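Diphosphomevalonate decarboxylase, putative (Trypanosoma brucei, PDB 2HKE) probably catalyses the ATP-dependent decarboxylation of (R)-5-diphosphomevalonate to isopentenyl diphosphate, a building block for isoprenoids and sterols. Local coordinates at residues A188-A193 and K354-L359. The protein carries 1 engineered substitution. Numbering follows the deposited sequence.
Sequences AVLKGA and KPFEML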
loop_
_atom_site.group_PDB
_atom_site.type_symbol
_atom_site.label_atom_id
_atom_site.label_comp_id
_atom_site.label_asym_id
_atom_site.label_seq_id
_atom_site.Cartn_x
_atom_site.Cartn_y
_atom_site.Cartn_z
ATOM N N ALA A 188 8.857 -4.154 8.406
ATOM C CA ALA A 188 10.274 -4.102 8.722
ATOM C C ALA A 188 10.982 -3.413 7.547
ATOM O O ALA A 188 11.129 -3.980 6.437
ATOM C CB ALA A 188 10.820 -5.503 8.990
ATOM N N VAL A 189 11.287 -2.139 7.754
ATOM C CA VAL A 189 11.945 -1.344 6.767
ATOM C C VAL A 189 13.413 -1.700 6.632
ATOM O O VAL A 189 14.150 -1.693 7.611
ATOM C CB VAL A 189 11.701 0.161 7.026
ATOM C CG1 VAL A 189 12.340 1.006 5.980
ATOM C CG2 VAL A 189 10.190 0.381 7.098
ATOM N N LEU A 190 13.798 -2.006 5.392
ATOM C CA LEU A 190 15.139 -2.405 5.026
ATOM C C LEU A 190 15.754 -1.434 4.019
ATOM O O LEU A 190 15.042 -0.740 3.287
ATOM C CB LEU A 190 15.139 -3.836 4.491
ATOM C CG LEU A 190 14.587 -4.909 5.434
ATOM C CD1 LEU A 190 14.246 -6.223 4.715
ATOM C CD2 LEU A 190 15.566 -5.111 6.593
ATOM N N LYS A 191 17.087 -1.409 3.946
ATOM C CA LYS A 191 17.738 -0.544 2.974
ATOM C C LYS A 191 17.406 -1.078 1.598
ATOM O O LYS A 191 17.343 -2.278 1.391
ATOM C CB LYS A 191 19.232 -0.424 3.235
ATOM C CG LYS A 191 19.558 0.454 4.429
ATOM C CD LYS A 191 21.067 0.550 4.718
ATOM C CE LYS A 191 21.372 0.864 6.209
ATOM N NZ LYS A 191 22.851 0.678 6.509
ATOM N N GLY A 192 17.191 -0.190 0.640
ATOM C CA GLY A 192 16.812 -0.592 -0.682
ATOM C C GLY A 192 17.966 -1.169 -1.478
ATOM O O GLY A 192 19.153 -1.018 -1.127
ATOM N N ALA A 193 17.594 -1.860 -2.537
ATOM C CA ALA A 193 18.524 -2.434 -3.463
ATOM C C ALA A 193 19.064 -1.308 -4.321
ATOM O O ALA A 193 18.559 -0.189 -4.308
ATOM C CB ALA A 193 17.814 -3.433 -4.353
ATOM N N LYS A 354 21.891 -6.856 11.979
ATOM C CA LYS A 354 21.803 -5.420 11.760
ATOM C C LYS A 354 20.400 -4.964 12.120
ATOM O O LYS A 354 19.468 -5.755 12.113
ATOM C CB LYS A 354 22.126 -5.064 10.317
ATOM C CG LYS A 354 21.084 -5.643 9.320
ATOM C CD LYS A 354 21.474 -5.480 7.900
ATOM C CE LYS A 354 22.505 -6.496 7.456
ATOM N NZ LYS A 354 22.834 -6.116 6.054
ATOM N N PRO A 355 20.243 -3.688 12.452
ATOM C CA PRO A 355 18.899 -3.208 12.751
ATOM C C PRO A 355 18.063 -3.041 11.481
ATOM O O PRO A 355 18.596 -2.793 10.386
ATOM C CB PRO A 355 19.148 -1.821 13.351
ATOM C CG PRO A 355 20.452 -1.402 12.788
ATOM C CD PRO A 355 21.261 -2.635 12.578
ATOM N N PHE A 356 16.745 -3.169 11.619
ATOM C CA PHE A 356 15.849 -2.569 10.621
ATOM C C PHE A 356 16.042 -1.062 10.629
ATOM O O PHE A 356 16.471 -0.462 11.648
ATOM C CB PHE A 356 14.378 -2.874 10.929
ATOM C CG PHE A 356 14.052 -4.341 11.037
ATOM C CD1 PHE A 356 14.514 -5.260 10.094
ATOM C CD2 PHE A 356 13.199 -4.792 12.047
ATOM C CE1 PHE A 356 14.199 -6.604 10.188
ATOM C CE2 PHE A 356 12.898 -6.194 12.145
ATOM C CZ PHE A 356 13.375 -7.056 11.193
ATOM N N GLU A 357 15.675 -0.423 9.528
ATOM C CA GLU A 357 15.659 1.030 9.496
ATOM C C GLU A 357 14.556 1.507 10.447
ATOM O O GLU A 357 14.689 2.520 11.107
ATOM C CB GLU A 357 15.428 1.531 8.095
ATOM C CG GLU A 357 16.444 1.097 7.096
ATOM C CD GLU A 357 17.853 1.510 7.533
ATOM O OE1 GLU A 357 18.134 2.736 7.498
ATOM O OE2 GLU A 357 18.626 0.617 7.955
ATOM N N MET A 358 13.465 0.750 10.512
ATOM C CA MET A 358 12.394 1.016 11.446
ATOM C C MET A 358 11.477 -0.172 11.401
ATOM O O MET A 358 11.544 -0.972 10.478
ATOM C CB MET A 358 11.602 2.273 11.074
ATOM C CG MET A 358 10.417 2.053 10.191
ATOM S SD MET A 358 9.484 3.597 9.999
ATOM C CE MET A 358 10.778 4.324 9.101
ATOM N N LEU A 359 10.643 -0.279 12.410
ATOM C CA LEU A 359 9.612 -1.317 12.473
ATOM C C LEU A 359 8.278 -0.687 12.799
ATOM O O LEU A 359 8.104 -0.147 13.896
ATOM C CB LEU A 359 9.940 -2.350 13.544
ATOM C CG LEU A 359 8.953 -3.502 13.697
ATOM C CD1 LEU A 359 8.907 -4.343 12.421
ATOM C CD2 LEU A 359 9.318 -4.374 14.888
#
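The ring of F356 lies beneath the methyl group of A188, whose CB stands 3.6 Å from the ring centroid and only 6° off the normal, a well-centred CH-pi contact. L190 meets the same ring at its edge, CD2 coming to 3.7 Å from F356 CD1, so one face and one edge of the ring are met by residues 188-193, while F318, M315 and M272 pack around it from other parts of the domain. Where V189 passes 354-359, its backbone is gripped twice: V189 N donates to M358 O at 3.0 Å, and V189 O accepts from E357 N at 2.8 Å. With CG1 anti to the backbone N (chi1 -178°), V189 turns CG2 to M358 CG, 3.5 Å away, while CG1 packs on E357 CB. This buried part joins the end of the middle strand 183-189 to the beginning of its antiparallel neighbour 358-363 in the C-terminal domain's five-stranded sheet. The outer end is looser, with K191 exposed and E357 partly so. There E357, bent at chi2, crosses the extended chain of K191 at about a right angle; OE2 lies 3.3 Å from K191 CE but 4.5 Å from NZ, too far for a salt bridge. Cohesion here comes from backbone bonds and apolar packing, with charge attraction probably adding little.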